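Angiopoietin-related protein 6 (Homo sapiens, PDB 6Y43) is a secreted angiopoietin-like factor whose calcium-binding, fibrinogen-like globular domain probably mediates recognition of partner molecules at the cell surface. Local coordinates at residues D156-N161 / H173-S178; H124-L129 / D145-T150; Y165-W170 / Y194-Y199. All coordinates share one frame; numbering follows the deposited sequence.

Contact 1: residues D156-N161 / H173-S178. With CA (calcium ion), chain B.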
# COMPACT_ATOMS: atom_id res chain seq x y z
N ASP A 156 -7.90 6.13 -16.08
CA ASP A 156 -8.62 6.83 -15.03
C ASP A 156 -9.89 7.45 -15.61
O ASP A 156 -10.27 7.27 -16.77
CB ASP A 156 -7.70 7.85 -14.37
CG ASP A 156 -7.24 8.96 -15.31
OD1 ASP A 156 -8.07 9.47 -16.11
OD2 ASP A 156 -6.07 9.37 -15.21
N SER A 157 -10.58 8.19 -14.75
CA SER A 157 -11.85 8.82 -15.11
C SER A 157 -11.70 10.32 -15.29
O SER A 157 -12.69 11.06 -15.22
CB SER A 157 -12.89 8.50 -14.04
OG SER A 157 -13.17 7.10 -14.05
N TYR A 158 -10.48 10.78 -15.55
CA TYR A 158 -10.13 12.18 -15.72
C TYR A 158 -9.89 12.50 -17.19
O TYR A 158 -9.46 11.66 -17.97
CB TYR A 158 -8.88 12.50 -14.91
CG TYR A 158 -8.45 13.95 -14.93
CD1 TYR A 158 -9.36 14.97 -14.68
CD2 TYR A 158 -7.13 14.28 -15.18
CE1 TYR A 158 -8.96 16.30 -14.68
CE2 TYR A 158 -6.71 15.59 -15.17
CZ TYR A 158 -7.64 16.60 -14.94
OH TYR A 158 -7.20 17.91 -14.95
N SER A 159 -10.21 13.73 -17.57
CA SER A 159 -10.03 14.19 -18.94
C SER A 159 -8.58 14.11 -19.36
O SER A 159 -8.28 13.90 -20.52
CB SER A 159 -10.49 15.66 -19.12
OG SER A 159 -11.61 16.01 -18.36
N GLY A 160 -7.69 14.32 -18.43
CA GLY A 160 -6.27 14.19 -18.67
C GLY A 160 -5.70 12.99 -18.03
O GLY A 160 -6.42 12.04 -17.75
N ASN A 161 -4.43 13.00 -17.80
CA ASN A 161 -3.67 11.83 -17.36
C ASN A 161 -3.27 12.03 -15.89
O ASN A 161 -2.27 12.69 -15.59
CB ASN A 161 -2.44 11.64 -18.25
CG ASN A 161 -1.70 10.34 -17.95
OD1 ASN A 161 -1.72 9.82 -16.83
ND2 ASN A 161 -0.99 9.85 -18.94
N HIS A 173 -9.00 8.10 -10.04
CA HIS A 173 -10.38 8.42 -10.37
C HIS A 173 -10.33 9.71 -11.15
O HIS A 173 -9.95 9.70 -12.34
CB HIS A 173 -11.21 8.52 -9.07
CG HIS A 173 -12.68 8.64 -9.29
ND1 HIS A 173 -13.60 8.12 -8.40
CD2 HIS A 173 -13.41 9.23 -10.27
CE1 HIS A 173 -14.83 8.38 -8.84
NE2 HIS A 173 -14.73 9.05 -9.97
N ALA A 174 -10.62 10.87 -10.55
CA ALA A 174 -10.56 12.16 -11.24
C ALA A 174 -10.23 13.32 -10.30
O ALA A 174 -11.01 14.27 -10.15
CB ALA A 174 -11.88 12.42 -11.96
N CYS A 175 -9.04 13.32 -9.65
CA CYS A 175 -8.04 12.27 -9.81
C CYS A 175 -7.88 11.41 -8.58
O CYS A 175 -7.75 10.17 -8.67
CB CYS A 175 -6.66 12.86 -10.12
SG CYS A 175 -6.48 13.27 -11.86
N ALA A 176 -7.85 12.05 -7.40
CA ALA A 176 -7.60 11.24 -6.21
C ALA A 176 -7.95 11.93 -4.90
O ALA A 176 -7.68 13.12 -4.68
CB ALA A 176 -6.12 10.81 -6.13
N HIS A 177 -8.49 11.11 -4.01
CA HIS A 177 -8.55 11.44 -2.59
C HIS A 177 -7.29 11.01 -1.84
O HIS A 177 -7.02 11.55 -0.77
CB HIS A 177 -9.78 10.79 -1.97
CG HIS A 177 -11.06 11.46 -2.37
ND1 HIS A 177 -12.28 11.09 -1.86
CD2 HIS A 177 -11.30 12.45 -3.26
CE1 HIS A 177 -13.22 11.85 -2.40
NE2 HIS A 177 -12.65 12.69 -3.25
N SER A 178 -6.52 10.06 -2.38
CA SER A 178 -5.27 9.64 -1.77
C SER A 178 -4.26 9.40 -2.88
O SER A 178 -4.63 9.03 -3.99
CB SER A 178 -5.45 8.37 -0.94
OG SER A 178 -6.15 7.36 -1.62
CA CA B . -7.55 10.11 -18.26
O HOH W 1 -9.36 8.64 -18.85
O HOH W 2 -7.77 10.92 -20.55

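Contact 2: residues H124-L129 / D145-T150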
# COMPACT_ATOMS: atom_id res chain seq x y z
N HIS A 124 -6.99 -5.27 -15.22
CA HIS A 124 -6.27 -4.05 -14.87
C HIS A 124 -6.12 -3.86 -13.36
O HIS A 124 -6.05 -2.72 -12.89
CB HIS A 124 -6.95 -2.81 -15.49
CG HIS A 124 -7.03 -2.86 -16.99
ND1 HIS A 124 -7.77 -1.97 -17.74
CD2 HIS A 124 -6.45 -3.71 -17.87
CE1 HIS A 124 -7.64 -2.27 -19.02
NE2 HIS A 124 -6.83 -3.31 -19.13
N TYR A 125 -6.10 -4.96 -12.62
CA TYR A 125 -5.86 -4.93 -11.18
C TYR A 125 -6.82 -3.95 -10.49
O TYR A 125 -6.46 -3.27 -9.52
CB TYR A 125 -4.41 -4.58 -10.88
CG TYR A 125 -3.40 -5.65 -11.31
CD1 TYR A 125 -3.34 -6.88 -10.67
CD2 TYR A 125 -2.51 -5.40 -12.34
CE1 TYR A 125 -2.42 -7.84 -11.04
CE2 TYR A 125 -1.57 -6.36 -12.73
CZ TYR A 125 -1.53 -7.57 -12.06
OH TYR A 125 -0.62 -8.53 -12.45
N ARG A 126 -8.06 -3.95 -10.95
CA ARG A 126 -9.11 -3.15 -10.34
C ARG A 126 -9.18 -3.38 -8.83
O ARG A 126 -9.15 -4.52 -8.36
CB ARG A 126 -10.46 -3.51 -10.97
CG ARG A 126 -10.73 -2.87 -12.31
CD ARG A 126 -12.17 -3.12 -12.82
NE ARG A 126 -12.25 -2.47 -14.13
CZ ARG A 126 -12.74 -1.26 -14.32
NH1 ARG A 126 -13.27 -0.57 -13.31
NH2 ARG A 126 -12.73 -0.75 -15.54
N LEU A 127 -9.32 -2.29 -8.09
CA LEU A 127 -9.40 -2.33 -6.64
C LEU A 127 -10.79 -2.73 -6.15
O LEU A 127 -11.80 -2.30 -6.71
CB LEU A 127 -9.06 -0.96 -6.07
CG LEU A 127 -9.05 -0.73 -4.56
CD1 LEU A 127 -7.98 -1.57 -3.86
CD2 LEU A 127 -8.85 0.75 -4.32
N ARG A 128 -10.83 -3.59 -5.12
CA ARG A 128 -12.05 -3.88 -4.36
C ARG A 128 -11.76 -3.65 -2.88
O ARG A 128 -10.73 -4.08 -2.41
CB ARG A 128 -12.49 -5.33 -4.59
CG ARG A 128 -13.29 -5.62 -5.85
CD ARG A 128 -12.31 -5.86 -6.97
NE ARG A 128 -12.94 -6.15 -8.24
CZ ARG A 128 -13.49 -5.24 -9.05
NH1 ARG A 128 -13.48 -3.95 -8.70
NH2 ARG A 128 -14.04 -5.61 -10.20
N LEU A 129 -12.60 -2.96 -2.13
CA LEU A 129 -12.31 -2.59 -0.73
C LEU A 129 -13.39 -3.25 0.14
O LEU A 129 -14.38 -3.79 -0.43
CB LEU A 129 -12.33 -1.08 -0.64
CG LEU A 129 -11.08 -0.40 -1.14
CD1 LEU A 129 -11.25 1.08 -1.03
CD2 LEU A 129 -9.93 -0.97 -0.27
N ASP A 145 -13.17 0.07 -7.17
CA ASP A 145 -13.57 -0.37 -8.51
C ASP A 145 -13.05 0.56 -9.58
O ASP A 145 -13.72 0.80 -10.60
CB ASP A 145 -15.10 -0.50 -8.62
CG ASP A 145 -15.55 -1.30 -9.83
OD1 ASP A 145 -14.74 -2.04 -10.43
OD2 ASP A 145 -16.74 -1.14 -10.19
N LYS A 146 -11.87 1.13 -9.35
CA LYS A 146 -11.12 1.80 -10.38
C LYS A 146 -9.94 0.93 -10.83
O LYS A 146 -9.35 0.22 -10.01
CB LYS A 146 -10.60 3.15 -9.89
CG LYS A 146 -11.69 4.22 -9.65
CD LYS A 146 -12.43 4.60 -10.94
CE LYS A 146 -13.67 5.38 -10.61
NZ LYS A 146 -14.47 5.66 -11.86
N PRO A 147 -9.62 0.96 -12.11
CA PRO A 147 -8.47 0.21 -12.61
C PRO A 147 -7.18 0.90 -12.19
O PRO A 147 -7.17 2.08 -11.85
CB PRO A 147 -8.65 0.24 -14.12
CG PRO A 147 -9.40 1.50 -14.37
CD PRO A 147 -10.29 1.73 -13.18
N PHE A 148 -6.09 0.13 -12.22
CA PHE A 148 -4.78 0.68 -11.91
C PHE A 148 -4.19 1.36 -13.14
O PHE A 148 -4.07 0.74 -14.21
CB PHE A 148 -3.84 -0.43 -11.40
CG PHE A 148 -2.68 0.09 -10.59
CD1 PHE A 148 -2.82 0.33 -9.24
CD2 PHE A 148 -1.44 0.26 -11.16
CE1 PHE A 148 -1.75 0.78 -8.48
CE2 PHE A 148 -0.37 0.71 -10.40
CZ PHE A 148 -0.53 0.97 -9.06
N SER A 149 -3.81 2.63 -12.98
CA SER A 149 -3.21 3.43 -14.04
C SER A 149 -1.75 3.75 -13.75
O SER A 149 -1.36 4.00 -12.59
CB SER A 149 -3.95 4.77 -14.23
OG SER A 149 -5.22 4.64 -14.83
N THR A 150 -0.94 3.80 -14.82
CA THR A 150 0.38 4.42 -14.79
C THR A 150 0.45 5.43 -15.95
O THR A 150 -0.47 5.54 -16.75
CB THR A 150 1.50 3.39 -14.90
OG1 THR A 150 1.36 2.63 -16.11
CG2 THR A 150 1.50 2.44 -13.71
O HOH W 3 -15.79 -3.85 -12.13

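Contact 3: residues Y165-W170 / Y194-Y199. With EDO (1,2-ethanediol), chain D; EDO (1,2-ethanediol), chain E.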
# COMPACT_ATOMS: atom_id res chain seq x y z
N TYR A 165 0.36 13.90 -13.78
CA TYR A 165 0.41 15.04 -12.89
C TYR A 165 0.66 14.64 -11.44
O TYR A 165 1.33 15.38 -10.72
CB TYR A 165 -0.89 15.84 -12.96
CG TYR A 165 -1.26 16.28 -14.37
CD1 TYR A 165 -0.49 17.21 -15.05
CD2 TYR A 165 -2.37 15.76 -15.00
CE1 TYR A 165 -0.82 17.61 -16.34
CE2 TYR A 165 -2.71 16.16 -16.29
CZ TYR A 165 -1.93 17.07 -16.95
OH TYR A 165 -2.29 17.45 -18.22
N GLN A 166 0.10 13.52 -10.98
CA GLN A 166 0.24 13.15 -9.57
C GLN A 166 1.34 12.13 -9.33
O GLN A 166 1.70 11.90 -8.17
CB GLN A 166 -1.09 12.64 -9.04
CG GLN A 166 -2.15 13.71 -9.09
CD GLN A 166 -3.29 13.41 -8.18
OE1 GLN A 166 -3.48 14.06 -7.16
NE2 GLN A 166 -4.07 12.40 -8.54
N ARG A 167 1.90 11.55 -10.40
CA ARG A 167 3.22 10.90 -10.45
C ARG A 167 3.27 9.51 -9.83
O ARG A 167 4.35 8.97 -9.70
CB ARG A 167 4.31 11.77 -9.81
CG ARG A 167 4.28 13.24 -10.18
CD ARG A 167 4.43 13.47 -11.66
NE ARG A 167 5.74 13.06 -12.13
CZ ARG A 167 6.19 13.22 -13.38
NH1 ARG A 167 5.42 13.79 -14.30
NH2 ARG A 167 7.41 12.79 -13.69
N GLY A 168 2.14 8.90 -9.49
CA GLY A 168 2.13 7.55 -8.97
C GLY A 168 1.57 6.57 -9.99
O GLY A 168 1.06 6.92 -11.05
N GLY A 169 1.73 5.27 -9.65
CA GLY A 169 0.82 4.26 -10.15
C GLY A 169 -0.29 4.12 -9.12
O GLY A 169 -0.03 4.03 -7.92
N TRP A 170 -1.55 4.16 -9.59
CA TRP A 170 -2.64 4.19 -8.63
C TRP A 170 -3.94 3.93 -9.35
O TRP A 170 -4.03 4.04 -10.57
CB TRP A 170 -2.68 5.55 -7.94
CG TRP A 170 -3.40 5.67 -6.60
CD1 TRP A 170 -4.52 6.40 -6.35
CD2 TRP A 170 -2.99 5.11 -5.34
NE1 TRP A 170 -4.84 6.33 -5.02
CE2 TRP A 170 -3.92 5.54 -4.38
CE3 TRP A 170 -1.94 4.28 -4.94
CZ2 TRP A 170 -3.83 5.17 -3.04
CZ3 TRP A 170 -1.85 3.93 -3.61
CH2 TRP A 170 -2.79 4.37 -2.68
N TYR A 194 1.21 20.98 -9.15
CA TYR A 194 0.16 20.00 -8.96
C TYR A 194 0.22 19.42 -7.55
O TYR A 194 1.29 19.34 -6.94
CB TYR A 194 0.27 18.86 -9.98
CG TYR A 194 0.22 19.34 -11.42
CD1 TYR A 194 -0.96 19.85 -11.95
CD2 TYR A 194 1.34 19.29 -12.23
CE1 TYR A 194 -1.03 20.30 -13.24
CE2 TYR A 194 1.28 19.75 -13.54
CZ TYR A 194 0.09 20.25 -14.03
OH TYR A 194 -0.01 20.70 -15.33
N GLN A 195 -0.95 19.01 -7.07
CA GLN A 195 -1.05 18.21 -5.86
C GLN A 195 -0.51 16.82 -6.19
O GLN A 195 -1.26 15.96 -6.63
CB GLN A 195 -2.48 18.14 -5.35
CG GLN A 195 -3.05 19.49 -5.05
CD GLN A 195 -4.37 19.43 -4.29
OE1 GLN A 195 -5.10 18.45 -4.35
NE2 GLN A 195 -4.66 20.49 -3.57
N ASP A 196 0.79 16.62 -6.00
CA ASP A 196 1.44 15.40 -6.43
C ASP A 196 2.12 14.69 -5.28
O ASP A 196 2.78 13.67 -5.51
CB ASP A 196 2.45 15.69 -7.54
CG ASP A 196 3.59 16.60 -7.10
OD1 ASP A 196 3.81 16.76 -5.88
OD2 ASP A 196 4.27 17.16 -7.99
N GLY A 197 1.88 15.13 -4.05
CA GLY A 197 2.55 14.57 -2.90
C GLY A 197 1.90 13.29 -2.40
O GLY A 197 0.87 12.84 -2.87
N VAL A 198 2.52 12.73 -1.37
CA VAL A 198 2.02 11.54 -0.70
C VAL A 198 0.90 11.97 0.23
O VAL A 198 1.15 12.32 1.40
CB VAL A 198 3.13 10.82 0.07
CG1 VAL A 198 2.56 9.65 0.82
CG2 VAL A 198 4.28 10.39 -0.85
N TYR A 199 -0.34 12.00 -0.27
CA TYR A 199 -1.42 12.65 0.46
C TYR A 199 -2.63 11.77 0.70
O TYR A 199 -2.85 10.73 0.07
CB TYR A 199 -1.85 13.95 -0.24
CG TYR A 199 -2.70 13.88 -1.52
CD1 TYR A 199 -4.05 13.56 -1.47
CD2 TYR A 199 -2.16 14.25 -2.74
CE1 TYR A 199 -4.85 13.56 -2.65
CE2 TYR A 199 -2.94 14.26 -3.91
CZ TYR A 199 -4.28 13.91 -3.85
OH TYR A 199 -5.06 13.95 -5.00
C1 EDO D . 3.88 6.23 -12.92
O1 EDO D . 2.53 6.33 -13.40
C2 EDO D . 4.83 6.31 -14.12
O2 EDO D . 4.57 5.20 -14.99
C1 EDO E . -9.02 16.09 -2.22
O1 EDO E . -9.83 16.09 -3.39
C2 EDO E . -7.59 16.35 -2.66
O2 EDO E . -7.49 17.70 -3.14
O HOH W 4 3.75 16.95 -10.64

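Contact 1: residues D156-N161 / H173-S178
The Tyr158 side chain overlaps the sulfur of Cys175: SG of Cys175 lies 4.0 Å from the centroid of the Tyr158 ring, oblique to it (31° off the ring normal). This is a Cys sulfur-aromatic contact at the calcium site of the fibrinogen-like domain, and the same sulfur is tied to Cys162 in a disulfide. SG comes nearest to the CD2 side of the ring, with CD2 of Tyr158 3.5 Å from SG of Cys175. CG anti to the backbone N (chi1 -176°) sets the CG-CD2 side of the ring by the sulfur, while CB of Tyr158 rests against the methyl of Ala174. One backbone bond joins the two loops: Ser157 N donates to His173 O at 2.9 Å, somewhat bent. CB of Ser157 packs beside CD2 of the His173 imidazole, whose ND1 is held by Trp142. The same loop, 156-161, also wraps the calcium ion. The metal is bound by OD1 of Asp156, the carbonyl oxygens of Tyr158 and Gly160, two waters and the carboxylate of Asp154. Water 1 also donates to Asp156 O, coupling the hydration of the ion to the loop backbone. Asp156 OD1 closes an Asx turn by accepting from Tyr158 N, which meets it from above the carboxylate plane at 2.8 Å, and that oxygen also lies 2.3 Å from the calcium ion.

Contact 2: residues H124-L129 / D145-T150
This is a mixed backbone and salt-bridge contact, partly buried, in which the loop 145-150 runs beside the start of strand 127-133. Three main-chain bonds fasten the segments: Phe148 N to His124 O, Leu127 N to Lys146 O, and Asp145 N to Leu127 O at 2.8 Å. The CA of Arg126 adds a CA-H...O contact to Lys146 O. Within the fibrinogen-like fold, the pairing attaches this loop to an edge strand of the antiparallel sheet, 127-133, whose neighbour in the sheet is 108-118. Arg126, Arg128 and Asp145 make a salt-bridge network. NH1 of Arg128 donates almost straight (177°) to OD1 of Asp145 at 2.9 Å, in the guanidinium plane but from above the carboxylate plane. The bend at chi2 (86°) folds the arginine back, and NH1 also donates to Leu127 O, reaching it from the face opposite Asp145 N. Water 3 bridges NH2 of Arg128 and OD1 of Asp145, while Glu119 takes NE. A leucine in place of Arg128 would probably leave Glu119 without this charged mate and Asp145 relying on its longer bridge to Arg126. That longer bridge spans 3.6 Å from NH1 of Arg126 to OD1 of Asp145. The extended Arg126 chain lies alongside Pro147, whose CD sits over one face of the guanidinium, 3.8 Å from Arg126 NH1.

Contact 3: residues Y165-W170 / Y194-Y199
A tyrosine pair at the end of helix 162-166 joins that helix to the loop 194-199 in the fibrinogen-like domain, beside a spot where the Tyr194 side chain meets a bound buffer molecule. The Tyr165 and Tyr194 rings meet obliquely, their planes 50° apart and centroids 4.6 Å from each other. CD1 of Tyr165 lies over one face of the Tyr194 ring, offset toward its rim, and reaches CZ of Tyr194 at 3.3 Å. Tyr165 CB also sits over that ring, 4.1 Å from its centroid, in a CH-pi contact. CG of Tyr165 beside the backbone N (chi1 -55°) lets CB and CD1 both lie over the Tyr194 ring. The chain leaves the helix at Arg167, whose positive phi turns the backbone. CG of Arg167 packs alongside CB of Asp196. The Asp196 carboxylate is divided among several partners: His185 holds OD1, while Ser192 and a water meet OD2. Nearby, the buried Gln166 side chain crosses that of Tyr199 at about a right angle, and the Tyr199 hydroxyl is bonded to Ala176 O. The water at Asp196 ties the loop to the helix end, donating to OD2 of Asp196 at 2.7 Å and to O of Tyr165 at 2.9 Å.

The three contacts show how linked loops hold together the region between strands 127-133 and 212-219, where helix 162-166 is the one regular element. Contacts 1 and 3 interlock, their segments alternating along the chain with centres about 10 Å apart; Ala176 O and Tyr199 OH meet at 2.8 Å, probably in a hydrogen bond. Contact 2 closes before either opens, yet reaches both: Lys146 NZ lies 2.9 Å from Ser157 OG, and Ser149 N 2.8 Å from Trp170 O. The calcium ion belongs to contact 1. At its nearest atom, the side chain of Tyr165 in contact 3 is about 8 Å from the calcium ion. The side chain of Pro147 in contact 2 is about 10 Å from the calcium ion. Tyr158 and Tyr194 both approach bound buffer, within about 3 Å.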